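Local structure of 3,4-dihydroxybenzoate decarboxylase (5NY5) at residues 36-39 and 40-44; 91-94 and 95-99. The protein probably catalyses the reversible decarboxylation of 3,4-dihydroxybenzoate to catechol as a member of the prenylated-flavin-dependent UbiD family. All blocks are in the same frame, centred on the assembly; numbering follows the deposited sequence.

Interaction 1: residues 36-39 and 40-44; sequences AGVY and RHIGA
The ring of Tyr39 lies over the backbone of Gly43, an example of a helix side chain folding back on the following turn. Gly43 CA sits 3.8 Å from the centroid of the Tyr39 ring, 28° off the normal, a CH-pi contact, and Gly43 C and Ala44 N lie over the rim of the same face. Tyr39 CG, anti to the backbone N (chi1 -165°), stands beside its own carbonyl carbon, and the ring beyond reaches over the turn. That carbonyl is shared: Tyr39 O accepts a nearly straight bond from Gly43 N at 2.9 Å and a more bent one from Ala44 N at 3.0 Å, both tilted from the carbonyl plane, with a weak third bond from Ile42 N. Ile42 is set roughly perpendicular to the tyrosine, its CG2 3.9 Å from Tyr39 CE1. Its other branch runs alongside Val38, Ile42 CD1 meeting Val38 CG1 at 3.9 Å. Tyr39 OH is hydrogen-bonded to Pro56 O, while Val38 packs on Trp486 and Ile42 on Ala487 of a second subunit. Tyr39 and Ile42 touch Met58 of strand 57-60. This is the C-terminal end of the helix in a beta-alpha-beta crossover joining neighbouring parallel strands 22-25 and 57-60.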
loop_
_atom_site.group_PDB
_atom_site.type_symbol
_atom_site.label_atom_id
_atom_site.label_comp_id
_atom_site.label_asym_id
_atom_site.label_seq_id
_atom_site.Cartn_x
_atom_site.Cartn_y
_atom_site.Cartn_z
ATOM N N ALA A 36 43.570 12.197 14.793
ATOM C CA ALA A 36 42.139 12.236 14.511
ATOM C C ALA A 36 41.325 11.826 15.731
ATOM O O ALA A 36 40.254 12.388 15.988
ATOM C CB ALA A 36 41.810 11.334 13.324
ATOM N N GLY A 37 41.818 10.847 16.492
ATOM C CA GLY A 37 41.101 10.413 17.679
ATOM C C GLY A 37 40.897 11.534 18.679
ATOM O O GLY A 37 39.873 11.591 19.363
ATOM N N VAL A 38 41.870 12.441 18.776
ATOM C CA VAL A 38 41.737 13.581 19.678
ATOM C C VAL A 38 40.666 14.536 19.176
ATOM O O VAL A 38 39.749 14.913 19.916
ATOM C CB VAL A 38 43.089 14.294 19.845
ATOM C CG1 VAL A 38 42.911 15.606 20.586
ATOM C CG2 VAL A 38 44.067 13.399 20.576
ATOM N N TYR A 39 40.762 14.947 17.909
ATOM C CA TYR A 39 39.818 15.927 17.390
ATOM C C TYR A 39 38.412 15.363 17.237
ATOM O O TYR A 39 37.461 16.138 17.094
ATOM C CB TYR A 39 40.301 16.481 16.051
ATOM C CG TYR A 39 39.573 17.739 15.645
ATOM C CD1 TYR A 39 39.510 18.827 16.504
ATOM C CD2 TYR A 39 38.946 17.841 14.414
ATOM C CE1 TYR A 39 38.847 19.979 16.149
ATOM C CE2 TYR A 39 38.280 18.991 14.051
ATOM C CZ TYR A 39 38.234 20.057 14.923
ATOM O OH TYR A 39 37.569 21.207 14.571
ATOM N N ARG A 40 38.257 14.037 17.264
ATOM C CA ARG A 40 36.920 13.455 17.257
ATOM C C ARG A 40 36.104 13.937 18.448
ATOM O O ARG A 40 34.899 14.187 18.327
ATOM C CB ARG A 40 37.009 11.931 17.257
ATOM C CG ARG A 40 35.677 11.244 17.461
ATOM C CD ARG A 40 35.743 10.263 18.604
ATOM N NE ARG A 40 34.508 9.502 18.734
ATOM C CZ ARG A 40 34.431 8.304 19.299
ATOM N NH1 ARG A 40 33.266 7.675 19.373
ATOM N NH2 ARG A 40 35.523 7.729 19.780
ATOM N N HIS A 41 36.746 14.082 19.610
ATOM C CA HIS A 41 36.067 14.568 20.802
ATOM C C HIS A 41 35.887 16.077 20.807
ATOM O O HIS A 41 34.998 16.575 21.502
ATOM C CB HIS A 41 36.840 14.167 22.061
ATOM C CG HIS A 41 36.942 12.688 22.269
ATOM N ND1 HIS A 41 35.931 11.947 22.839
ATOM C CD2 HIS A 41 37.940 11.816 21.997
ATOM C CE1 HIS A 41 36.299 10.679 22.902
ATOM N NE2 HIS A 41 37.514 10.573 22.397
ATOM N N ILE A 42 36.697 16.811 20.054
ATOM C CA ILE A 42 36.782 18.260 20.187
ATOM C C ILE A 42 35.982 18.986 19.111
ATOM O O ILE A 42 35.240 19.921 19.410
ATOM C CB ILE A 42 38.262 18.703 20.196
ATOM C CG1 ILE A 42 38.909 18.294 21.525
ATOM C CG2 ILE A 42 38.382 20.201 19.969
ATOM C CD1 ILE A 42 40.398 18.477 21.579
ATOM N N GLY A 43 36.104 18.577 17.850
ATOM C CA GLY A 43 35.441 19.338 16.806
ATOM C C GLY A 43 35.118 18.632 15.503
ATOM O O GLY A 43 34.725 19.288 14.534
ATOM N N ALA A 44 35.265 17.307 15.458
ATOM C CA ALA A 44 34.974 16.573 14.229
ATOM C C ALA A 44 33.522 16.767 13.801
ATOM O O ALA A 44 33.243 17.189 12.674
ATOM C CB ALA A 44 35.291 15.091 14.415
#

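Interaction 2: residues 91-94 and 95-99; sequences SKLA and QHVGQ
Residues 91-94 lead from a turn into helix 93-101 and 95-99 continue it, with three successive bonds from residue i+4 back to residue i tying the two segments together. His96 N reaches Lys92 O at 2.9 Å, with the donor almost in line with the carbonyl. Val97 N lies 3.2 Å from Leu93 O, and Gly98 N bonds to Ala94 O; both donors are tilted out of the carbonyl plane. Lys92 holds the N-cap position, and its carbonyl accepts the first of these three bonds. This is the ordinary alpha-helical ladder at its start, in the UbiD N-terminal region, with the two faces of the helix meeting different surroundings. On the buried face, Val97 places CG2 beside its backbone N, opposite the carbonyl carbon, which brings that methyl to 3.4 Å from Leu93 O; its contact with Leu93 CD1 is looser, at 4.4 Å. Leu93 and Ala94 pack on Leu333 of helix 324-346, and Val97 touches Phe222, a prenylated FMN-binding residue whose cofactor is absent from this model. On the exposed face the Lys92 and Gln95 chains leave the helix in the same direction, yet barely meet: Gln95 OE1 comes only to 4.2 Å from Lys92 CG, against the aliphatic part of the lysine chain.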
loop_
_atom_site.group_PDB
_atom_site.type_symbol
_atom_site.label_atom_id
_atom_site.label_comp_id
_atom_site.label_asym_id
_atom_site.label_seq_id
_atom_site.Cartn_x
_atom_site.Cartn_y
_atom_site.Cartn_z
ATOM N N SER A 91 22.561 31.500 8.813
ATOM C CA SER A 91 21.356 31.068 8.114
ATOM C C SER A 91 21.340 31.555 6.671
ATOM O O SER A 91 20.757 30.896 5.803
ATOM C CB SER A 91 20.111 31.551 8.855
ATOM O OG SER A 91 20.038 32.964 8.867
ATOM N N LYS A 92 21.970 32.694 6.396
ATOM C CA LYS A 92 22.070 33.236 5.048
ATOM C C LYS A 92 23.390 32.885 4.376
ATOM O O LYS A 92 23.736 33.491 3.358
ATOM C CB LYS A 92 21.888 34.755 5.076
ATOM C CG LYS A 92 20.553 35.211 5.630
ATOM C CD LYS A 92 20.442 36.725 5.596
ATOM C CE LYS A 92 19.089 37.198 6.103
ATOM N NZ LYS A 92 18.911 38.667 5.923
ATOM N N LEU A 93 24.127 31.914 4.919
ATOM C CA LEU A 93 25.455 31.608 4.399
ATOM C C LEU A 93 25.392 31.108 2.961
ATOM O O LEU A 93 26.215 31.497 2.124
ATOM C CB LEU A 93 26.137 30.580 5.301
ATOM C CG LEU A 93 27.539 30.113 4.915
ATOM C CD1 LEU A 93 28.467 31.295 4.730
ATOM C CD2 LEU A 93 28.083 29.174 5.974
ATOM N N ALA A 94 24.419 30.248 2.650
ATOM C CA ALA A 94 24.313 29.727 1.292
ATOM C C ALA A 94 23.930 30.825 0.309
ATOM O O ALA A 94 24.382 30.820 -0.841
ATOM C CB ALA A 94 23.305 28.581 1.245
ATOM N N GLN A 95 23.102 31.778 0.745
ATOM C CA GLN A 95 22.744 32.892 -0.125
ATOM C C GLN A 95 23.940 33.795 -0.384
ATOM O O GLN A 95 24.171 34.218 -1.522
ATOM C CB GLN A 95 21.602 33.700 0.486
ATOM C CG GLN A 95 21.372 35.039 -0.200
ATOM C CD GLN A 95 20.168 35.781 0.343
ATOM O OE1 GLN A 95 19.879 35.735 1.539
ATOM N NE2 GLN A 95 19.451 36.467 -0.540
ATOM N N HIS A 96 24.709 34.102 0.664
ATOM C CA HIS A 96 25.835 35.015 0.521
ATOM C C HIS A 96 26.847 34.495 -0.490
ATOM O O HIS A 96 27.361 35.259 -1.316
ATOM C CB HIS A 96 26.494 35.238 1.881
ATOM C CG HIS A 96 27.609 36.234 1.858
ATOM N ND1 HIS A 96 28.931 35.867 1.729
ATOM C CD2 HIS A 96 27.601 37.583 1.951
ATOM C CE1 HIS A 96 29.690 36.948 1.742
ATOM N NE2 HIS A 96 28.906 38.003 1.876
ATOM N N VAL A 97 27.137 33.195 -0.450
ATOM C CA VAL A 97 28.066 32.621 -1.419
ATOM C C VAL A 97 27.431 32.573 -2.803
ATOM O O VAL A 97 28.076 32.897 -3.807
ATOM C CB VAL A 97 28.527 31.227 -0.957
ATOM C CG1 VAL A 97 29.472 30.624 -1.977
ATOM C CG2 VAL A 97 29.197 31.317 0.404
ATOM N N GLY A 98 26.160 32.173 -2.881
ATOM C CA GLY A 98 25.478 32.138 -4.164
ATOM C C GLY A 98 25.413 33.493 -4.839
ATOM O O GLY A 98 25.370 33.576 -6.069
ATOM N N GLN A 99 25.401 34.569 -4.050
ATOM C CA GLN A 99 25.477 35.907 -4.625
ATOM C C GLN A 99 26.858 36.171 -5.209
ATOM O O GLN A 99 26.984 36.802 -6.265
ATOM C CB GLN A 99 25.127 36.951 -3.564
ATOM C CG GLN A 99 25.306 38.397 -4.002
ATOM C CD GLN A 99 24.197 38.889 -4.918
ATOM O OE1 GLN A 99 23.337 38.119 -5.344
ATOM N NE2 GLN A 99 24.212 40.182 -5.219
#

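How the interactions relate
Both contacts are continuous stretches at the end of a helix in the UbiD N-terminal region, interaction 1 where one finishes and interaction 2 where one starts. They do not touch: their centres are 28 Å apart and their nearest atoms about 15 Å. Interaction 1 is mostly buried, between a strand of its own chain and a second subunit, and combines an aromatic face, branched aliphatic groups and a carbonyl shared by several N-H donors. Interaction 2 is only partly buried, meets no other subunit, and relies on regular backbone bonding with little side-chain contact of its own. Whereas 36-44 belongs to a beta-alpha-beta crossover away from the metal and flavin sites, 91-99 packs against helix 324-346 and borders the flavin site.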